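Local coordinates for protein pyruvate formate-lyase 2 (PDB 2F3O) that is of unknown exact function but belongs to the glycyl radical enzymes and probably acts as a lyase, at residues G152-A157 with Q271-G276; N312-A317 with T331-T336. All blocks are in the same frame, centred on the assembly; numbering follows the deposited sequence.

Interaction 1: residues G152-A157 with Q271-G276; sequences GISHVA and QAISMG. With GOL (glycerol), chain D.
His155 and Gln271 lie side by side and point the same way, ring and amide planes 46° apart, and both finish on one glycerol. His155 NE2 is hydrogen-bonded to glycerol O2 at 3.1 Å, while Gln271 OE1 accepts from glycerol O3 at 2.8 Å. The imidazole is held at both nitrogens: ND1 donates almost straight, and in the ring plane, to Ile153 O at 2.8 Å. Although CB leaves the backbone away from the facing chain, chi1 of -64° sets CG beside the backbone N and swings the ring back against it: Gln271 CB approaches CE1, and Ala272 CB comes obliquely to CD2 at 3.5 Å. Gln271 O lies over one ring face, toward its rim, and accepts the backbone N-H of the same histidine. In the glutamine the bend at chi2 (-62°) places OE1 beside the ligand; its NE2 donates to Ala330 O.

Farther on, a short parallel pairing joins Ala157 to Ser274, with Ser274 N donating to Val156 O at 3.0 Å. The small Ala157 suits chains this close. Ser274 OG turns back to Ala272 O at 2.9 Å, from above the carbonyl plane, and also receives Ala334 N, whereas Ser154 OG bonds Tyr269 O. Glu428, Asn332 and Asp440 also bind the glycerol; this buried, polar pocket is consistent with a site for a small polyhydroxylated molecule, and its histidine is fixed in rotation.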
ATOM      1  N   GLY A 152     -23.807 -14.973  13.433  1.00 40.43           N
ATOM      2  CA  GLY A 152     -22.359 -15.194  13.491  1.00 40.49           C
ATOM      3  C   GLY A 152     -21.859 -15.723  12.157  1.00 40.51           C
ATOM      4  O   GLY A 152     -22.636 -15.800  11.196  1.00 40.80           O
ATOM      5  N   ILE A 153     -20.578 -16.090  12.073  1.00 40.02           N
ATOM      6  CA  ILE A 153     -20.032 -16.529  10.786  1.00 39.71           C
ATOM      7  C   ILE A 153     -19.829 -18.032  10.647  1.00 39.71           C
ATOM      8  O   ILE A 153     -20.514 -18.650   9.842  1.00 39.93           O
ATOM      9  CB  ILE A 153     -18.737 -15.799  10.391  1.00 39.81           C
ATOM     10  CG1 ILE A 153     -18.901 -14.293  10.581  1.00 39.74           C
ATOM     11  CG2 ILE A 153     -18.346 -16.144   8.944  1.00 38.99           C
ATOM     12  CD1 ILE A 153     -19.907 -13.689   9.671  1.00 40.11           C
ATOM     13  N   SER A 154     -18.895 -18.607  11.406  1.00 39.51           N
ATOM     14  CA  SER A 154     -18.545 -20.032  11.288  1.00 39.89           C
ATOM     15  C   SER A 154     -18.301 -20.482   9.834  1.00 39.82           C
ATOM     16  O   SER A 154     -17.612 -19.786   9.072  1.00 40.26           O
ATOM     17  CB  SER A 154     -19.607 -20.915  11.939  1.00 39.92           C
ATOM     18  OG  SER A 154     -19.696 -20.704  13.333  1.00 41.63           O
ATOM     19  N   HIS A 155     -18.880 -21.622   9.454  1.00 39.24           N
ATOM     20  CA  HIS A 155     -18.759 -22.156   8.086  1.00 38.74           C
ATOM     21  C   HIS A 155     -17.358 -22.184   7.534  1.00 38.57           C
ATOM     22  O   HIS A 155     -17.080 -21.526   6.548  1.00 38.86           O
ATOM     23  CB  HIS A 155     -19.633 -21.374   7.107  1.00 38.49           C
ATOM     24  CG  HIS A 155     -21.086 -21.487   7.395  1.00 37.40           C
ATOM     25  ND1 HIS A 155     -21.706 -20.728   8.362  1.00 36.19           N
ATOM     26  CD2 HIS A 155     -22.038 -22.285   6.865  1.00 36.07           C
ATOM     27  CE1 HIS A 155     -22.984 -21.043   8.407  1.00 37.22           C
ATOM     28  NE2 HIS A 155     -23.208 -22.003   7.525  1.00 38.05           N
ATOM     29  N   VAL A 156     -16.471 -22.908   8.184  1.00 38.43           N
ATOM     30  CA  VAL A 156     -15.120 -23.015   7.694  1.00 38.36           C
ATOM     31  C   VAL A 156     -14.604 -24.371   8.114  1.00 38.22           C
ATOM     32  O   VAL A 156     -14.874 -24.811   9.229  1.00 38.76           O
ATOM     33  CB  VAL A 156     -14.220 -21.845   8.227  1.00 38.39           C
ATOM     34  CG1 VAL A 156     -14.386 -21.642   9.715  1.00 37.77           C
ATOM     35  CG2 VAL A 156     -12.758 -22.056   7.857  1.00 38.69           C
ATOM     36  N   ALA A 157     -13.941 -25.073   7.207  1.00 37.65           N
ATOM     37  CA  ALA A 157     -13.146 -26.209   7.602  1.00 37.53           C
ATOM     38  C   ALA A 157     -11.850 -25.715   8.277  1.00 37.53           C
ATOM     39  O   ALA A 157     -11.016 -25.053   7.655  1.00 38.02           O
ATOM     40  CB  ALA A 157     -12.839 -27.083   6.415  1.00 37.59           C
ATOM     41  N   GLN A 271     -23.058 -23.754  13.140  1.00 43.13           N
ATOM     42  CA  GLN A 271     -23.118 -24.117  11.737  1.00 42.89           C
ATOM     43  C   GLN A 271     -21.772 -24.346  11.046  1.00 42.43           C
ATOM     44  O   GLN A 271     -20.967 -23.429  10.874  1.00 42.44           O
ATOM     45  CB  GLN A 271     -23.959 -23.116  10.951  1.00 43.11           C
ATOM     46  CG  GLN A 271     -25.301 -22.866  11.554  1.00 44.25           C
ATOM     47  CD  GLN A 271     -26.120 -24.104  11.596  1.00 46.31           C
ATOM     48  OE1 GLN A 271     -26.276 -24.761  10.575  1.00 48.31           O
ATOM     49  NE2 GLN A 271     -26.657 -24.443  12.768  1.00 45.93           N
ATOM     50  N   ALA A 272     -21.550 -25.593  10.666  1.00 41.45           N
ATOM     51  CA  ALA A 272     -20.601 -25.946   9.623  1.00 40.69           C
ATOM     52  C   ALA A 272     -19.137 -25.818   9.961  1.00 40.23           C
ATOM     53  O   ALA A 272     -18.327 -25.659   9.060  1.00 40.84           O
ATOM     54  CB  ALA A 272     -20.923 -25.239   8.322  1.00 40.12           C
ATOM     55  N   ILE A 273     -18.797 -25.877  11.243  1.00 39.47           N
ATOM     56  CA  ILE A 273     -17.401 -25.892  11.635  1.00 38.88           C
ATOM     57  C   ILE A 273     -16.874 -27.279  11.299  1.00 39.27           C
ATOM     58  O   ILE A 273     -17.231 -28.253  11.943  1.00 39.50           O
ATOM     59  CB  ILE A 273     -17.250 -25.630  13.129  1.00 38.54           C
ATOM     60  CG1 ILE A 273     -17.984 -24.360  13.512  1.00 37.84           C
ATOM     61  CG2 ILE A 273     -15.795 -25.520  13.512  1.00 37.53           C
ATOM     62  CD1 ILE A 273     -17.881 -24.043  14.971  1.00 38.30           C
ATOM     63  N   SER A 274     -16.034 -27.372  10.278  1.00 39.45           N
ATOM     64  CA  SER A 274     -15.721 -28.663   9.676  1.00 39.61           C
ATOM     65  C   SER A 274     -14.273 -29.067   9.864  1.00 39.67           C
ATOM     66  O   SER A 274     -13.447 -28.265  10.297  1.00 39.98           O
ATOM     67  CB  SER A 274     -16.078 -28.631   8.198  1.00 39.82           C
ATOM     68  OG  SER A 274     -17.436 -28.229   8.039  1.00 40.14           O
ATOM     69  N   MET A 275     -13.958 -30.315   9.553  1.00 39.46           N
ATOM     70  CA  MET A 275     -12.638 -30.839   9.868  1.00 39.60           C
ATOM     71  C   MET A 275     -11.713 -30.985   8.662  1.00 39.35           C
ATOM     72  O   MET A 275     -10.538 -31.313   8.811  1.00 39.52           O
ATOM     73  CB  MET A 275     -12.756 -32.162  10.615  1.00 39.55           C
ATOM     74  CG  MET A 275     -13.137 -31.998  12.073  1.00 39.66           C
ATOM     75  SD  MET A 275     -13.751 -33.549  12.776  1.00 40.38           S
ATOM     76  CE  MET A 275     -15.520 -33.226  12.773  1.00 40.45           C
ATOM     77  N   GLY A 276     -12.245 -30.750   7.470  1.00 39.04           N
ATOM     78  CA  GLY A 276     -11.419 -30.708   6.270  1.00 38.64           C
ATOM     79  C   GLY A 276     -11.000 -32.042   5.721  1.00 38.38           C
ATOM     80  O   GLY A 276     -11.692 -33.035   5.870  1.00 38.49           O
TER
HETATM   81  C1  GOL D 778     -24.230 -25.348   5.693  1.00 40.81           C
HETATM   82  O1  GOL D 778     -24.033 -24.200   4.919  1.00 42.49           O
HETATM   83  C2  GOL D 778     -25.444 -25.155   6.573  1.00 41.23           C
HETATM   84  O2  GOL D 778     -25.657 -23.800   6.929  1.00 39.96           O
HETATM   85  C3  GOL D 778     -25.180 -26.020   7.783  1.00 42.03           C
HETATM   86  O3  GOL D 778     -26.420 -26.414   8.299  1.00 42.74           O

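Interaction 2: residues N312-A317 with T331-T336; sequences NEIVPA and TNQAVT
The amide of Gln333 turns its NE2 end toward the aliphatic tip of Ile314, with NE2 3.8 Å from Ile314 CG1 and as near to CD1, while OE1 leads off to accept from Gln261 NE2. Trp258 and His265 of helix 250-267 also touch this side chain. The puckered ring of Pro316 has the methyl of Thr331 against one side, where CG2 comes within 3.7 Å of Pro316 N and 3.8 Å of its CD; the two side chains cross at about a right angle. The setting is the glycyl radical enzyme barrel: the loop after helix 297-310 packs on the residues leading into strand 334-338, an outermost strand of a five-stranded mixed sheet.

No hydrogen bond links the two segments, and the contact rests on van der Waals packing, mostly of apolar groups, with one amide nitrogen against the isoleucine. Ile314 CG1 lies between its own backbone N and carbonyl carbon (chi1 65°), which sends CD1 into the angle between Thr331 and Gln333, 3.9 Å from Thr331 CB. Isoleucine suits this place because its longer arm, CG1 and CD1, is long enough to meet both Thr331 and Gln333; His265 covers it further. An alanine here would lack both atoms and would probably open a gap beside Thr331 and leave the NE2 side of the amide without its packing partner. Thr331 suits its role through its methyl, which stands beside the backbone N and faces the loop. Proline brings a compact apolar ring without a backbone N-H, so its nitrogen can lie against a methyl without leaving a donor unmatched. The loop's polar backbone is served from outside: Pro316 O accepts from Asn99 ND2, and Ile314 O from Arg365 NH1. The methyl CG2 of Thr331 also lies 4.0 Å from Ile314 CG1, bridging the isoleucine and the proline.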
ATOM      1  N   ASN A 312     -22.610 -35.833  16.865  1.00 47.06           N
ATOM      2  CA  ASN A 312     -24.060 -35.899  17.016  1.00 46.78           C
ATOM      3  C   ASN A 312     -24.570 -35.281  18.311  1.00 46.69           C
ATOM      4  O   ASN A 312     -25.771 -35.282  18.554  1.00 46.63           O
ATOM      5  CB  ASN A 312     -24.524 -37.343  16.985  1.00 46.69           C
ATOM      6  CG  ASN A 312     -24.472 -37.937  15.614  1.00 46.68           C
ATOM      7  OD1 ASN A 312     -25.399 -37.773  14.825  1.00 46.21           O
ATOM      8  ND2 ASN A 312     -23.396 -38.668  15.328  1.00 45.87           N
ATOM      9  N   GLU A 313     -23.667 -34.777  19.147  1.00 46.43           N
ATOM     10  CA  GLU A 313     -24.066 -34.176  20.409  1.00 46.48           C
ATOM     11  C   GLU A 313     -24.767 -32.826  20.239  1.00 46.46           C
ATOM     12  O   GLU A 313     -25.524 -32.408  21.117  1.00 46.62           O
ATOM     13  CB  GLU A 313     -22.881 -34.089  21.378  1.00 46.10           C
ATOM     14  CG  GLU A 313     -22.359 -35.445  21.819  1.00 46.81           C
ATOM     15  CD  GLU A 313     -21.073 -35.369  22.648  1.00 47.42           C
ATOM     16  OE1 GLU A 313     -20.618 -34.251  22.957  1.00 48.35           O
ATOM     17  OE2 GLU A 313     -20.520 -36.437  22.995  1.00 48.27           O
ATOM     18  N   ILE A 314     -24.540 -32.141  19.121  1.00 46.69           N
ATOM     19  CA  ILE A 314     -25.270 -30.895  18.886  1.00 47.01           C
ATOM     20  C   ILE A 314     -26.391 -30.987  17.874  1.00 46.44           C
ATOM     21  O   ILE A 314     -26.385 -31.766  16.932  1.00 45.73           O
ATOM     22  CB  ILE A 314     -24.393 -29.632  18.582  1.00 46.94           C
ATOM     23  CG1 ILE A 314     -23.635 -29.762  17.267  1.00 47.95           C
ATOM     24  CG2 ILE A 314     -23.460 -29.327  19.711  1.00 47.56           C
ATOM     25  CD1 ILE A 314     -23.100 -28.440  16.763  1.00 47.80           C
ATOM     26  N   VAL A 315     -27.347 -30.123  18.115  1.00 46.69           N
ATOM     27  CA  VAL A 315     -28.583 -30.076  17.417  1.00 47.10           C
ATOM     28  C   VAL A 315     -28.830 -28.571  17.565  1.00 47.43           C
ATOM     29  O   VAL A 315     -28.460 -27.984  18.587  1.00 47.82           O
ATOM     30  CB  VAL A 315     -29.605 -31.019  18.150  1.00 47.26           C
ATOM     31  CG1 VAL A 315     -30.634 -30.257  18.974  1.00 46.88           C
ATOM     32  CG2 VAL A 315     -30.283 -31.936  17.166  1.00 46.64           C
ATOM     33  N   PRO A 316     -29.366 -27.916  16.532  1.00 47.44           N
ATOM     34  CA  PRO A 316     -29.329 -26.446  16.486  1.00 47.52           C
ATOM     35  C   PRO A 316     -30.371 -25.759  17.370  1.00 47.69           C
ATOM     36  O   PRO A 316     -31.406 -26.324  17.629  1.00 47.65           O
ATOM     37  CB  PRO A 316     -29.602 -26.159  15.019  1.00 47.23           C
ATOM     38  CG  PRO A 316     -30.464 -27.307  14.586  1.00 47.29           C
ATOM     39  CD  PRO A 316     -30.033 -28.499  15.361  1.00 47.31           C
ATOM     40  N   ALA A 317     -30.097 -24.545  17.835  1.00 48.65           N
ATOM     41  CA  ALA A 317     -31.050 -23.798  18.691  1.00 49.41           C
ATOM     42  C   ALA A 317     -32.014 -22.949  17.872  1.00 49.90           C
ATOM     43  O   ALA A 317     -32.127 -21.738  18.087  1.00 49.77           O
ATOM     44  CB  ALA A 317     -30.312 -22.902  19.707  1.00 49.25           C
ATOM     45  N   THR A 331     -26.648 -28.819  11.523  1.00 48.95           N
ATOM     46  CA  THR A 331     -25.499 -28.192  12.146  1.00 48.10           C
ATOM     47  C   THR A 331     -24.327 -28.361  11.194  1.00 47.48           C
ATOM     48  O   THR A 331     -23.744 -27.380  10.735  1.00 47.57           O
ATOM     49  CB  THR A 331     -25.180 -28.802  13.518  1.00 48.10           C
ATOM     50  OG1 THR A 331     -25.054 -30.226  13.404  1.00 48.29           O
ATOM     51  CG2 THR A 331     -26.283 -28.469  14.505  1.00 48.55           C
ATOM     52  N   ASN A 332     -23.993 -29.618  10.920  1.00 46.45           N
ATOM     53  CA  ASN A 332     -23.156 -29.995   9.796  1.00 45.69           C
ATOM     54  C   ASN A 332     -21.667 -29.810   9.926  1.00 45.14           C
ATOM     55  O   ASN A 332     -21.052 -29.150   9.093  1.00 45.22           O
ATOM     56  CB  ASN A 332     -23.698 -29.431   8.486  1.00 45.58           C
ATOM     57  CG  ASN A 332     -24.978 -30.089   8.100  1.00 45.86           C
ATOM     58  OD1 ASN A 332     -24.994 -31.284   7.889  1.00 46.85           O
ATOM     59  ND2 ASN A 332     -26.067 -29.339   8.056  1.00 45.83           N
ATOM     60  N   GLN A 333     -21.100 -30.396  10.976  1.00 44.13           N
ATOM     61  CA  GLN A 333     -19.663 -30.546  11.063  1.00 43.42           C
ATOM     62  C   GLN A 333     -19.266 -31.497   9.965  1.00 42.72           C
ATOM     63  O   GLN A 333     -19.483 -32.686  10.076  1.00 42.86           O
ATOM     64  CB  GLN A 333     -19.241 -31.140  12.407  1.00 43.52           C
ATOM     65  CG  GLN A 333     -19.358 -30.188  13.568  1.00 43.22           C
ATOM     66  CD  GLN A 333     -19.374 -30.911  14.884  1.00 42.79           C
ATOM     67  OE1 GLN A 333     -18.348 -31.405  15.345  1.00 42.92           O
ATOM     68  NE2 GLN A 333     -20.543 -30.974  15.504  1.00 41.89           N
ATOM     69  N   ALA A 334     -18.686 -30.970   8.900  1.00 42.05           N
ATOM     70  CA  ALA A 334     -18.397 -31.787   7.750  1.00 41.56           C
ATOM     71  C   ALA A 334     -17.032 -32.444   7.807  1.00 41.18           C
ATOM     72  O   ALA A 334     -16.145 -32.010   8.523  1.00 41.31           O
ATOM     73  CB  ALA A 334     -18.523 -30.976   6.502  1.00 41.94           C
ATOM     74  N   VAL A 335     -16.862 -33.488   7.021  1.00 40.73           N
ATOM     75  CA  VAL A 335     -15.595 -34.161   6.968  1.00 40.36           C
ATOM     76  C   VAL A 335     -15.334 -34.415   5.480  1.00 40.35           C
ATOM     77  O   VAL A 335     -16.274 -34.730   4.751  1.00 40.61           O
ATOM     78  CB  VAL A 335     -15.665 -35.430   7.878  1.00 40.72           C
ATOM     79  CG1 VAL A 335     -15.913 -36.722   7.110  1.00 39.52           C
ATOM     80  CG2 VAL A 335     -14.447 -35.523   8.781  1.00 40.33           C
ATOM     81  N   THR A 336     -14.104 -34.193   5.003  1.00 39.80           N
ATOM     82  CA  THR A 336     -13.779 -34.400   3.580  1.00 39.28           C
ATOM     83  C   THR A 336     -12.787 -35.546   3.367  1.00 39.44           C
ATOM     84  O   THR A 336     -11.654 -35.495   3.852  1.00 39.65           O
ATOM     85  CB  THR A 336     -13.194 -33.131   2.920  1.00 39.23           C
ATOM     86  OG1 THR A 336     -14.012 -32.002   3.231  1.00 39.18           O
ATOM     87  CG2 THR A 336     -13.079 -33.281   1.407  1.00 38.08           C
TER

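Both contacts are buried near the centre of the folded chain, their centres 10 Å apart, and neither meets another subunit. They are directly connected, since 271-276 is joined to 331-336 by backbone bonds: Ala272 N probably donates to Thr331 O, and Thr336 N to Gly276 O. Helix 250-267 packs against both, touching Ile273 in one and Ile314 and Gln333 in the other. Interaction 1 is largely polar, as befits a wall of the glycerol pocket; interaction 2 is mainly apolar packing without a hydrogen bond, where a loop meets the approach to strand 334-338. Asn332, which also binds glycerol, touches Trp753, next to the predicted radical site Gly752, consistent with a pocket close to the radical loop.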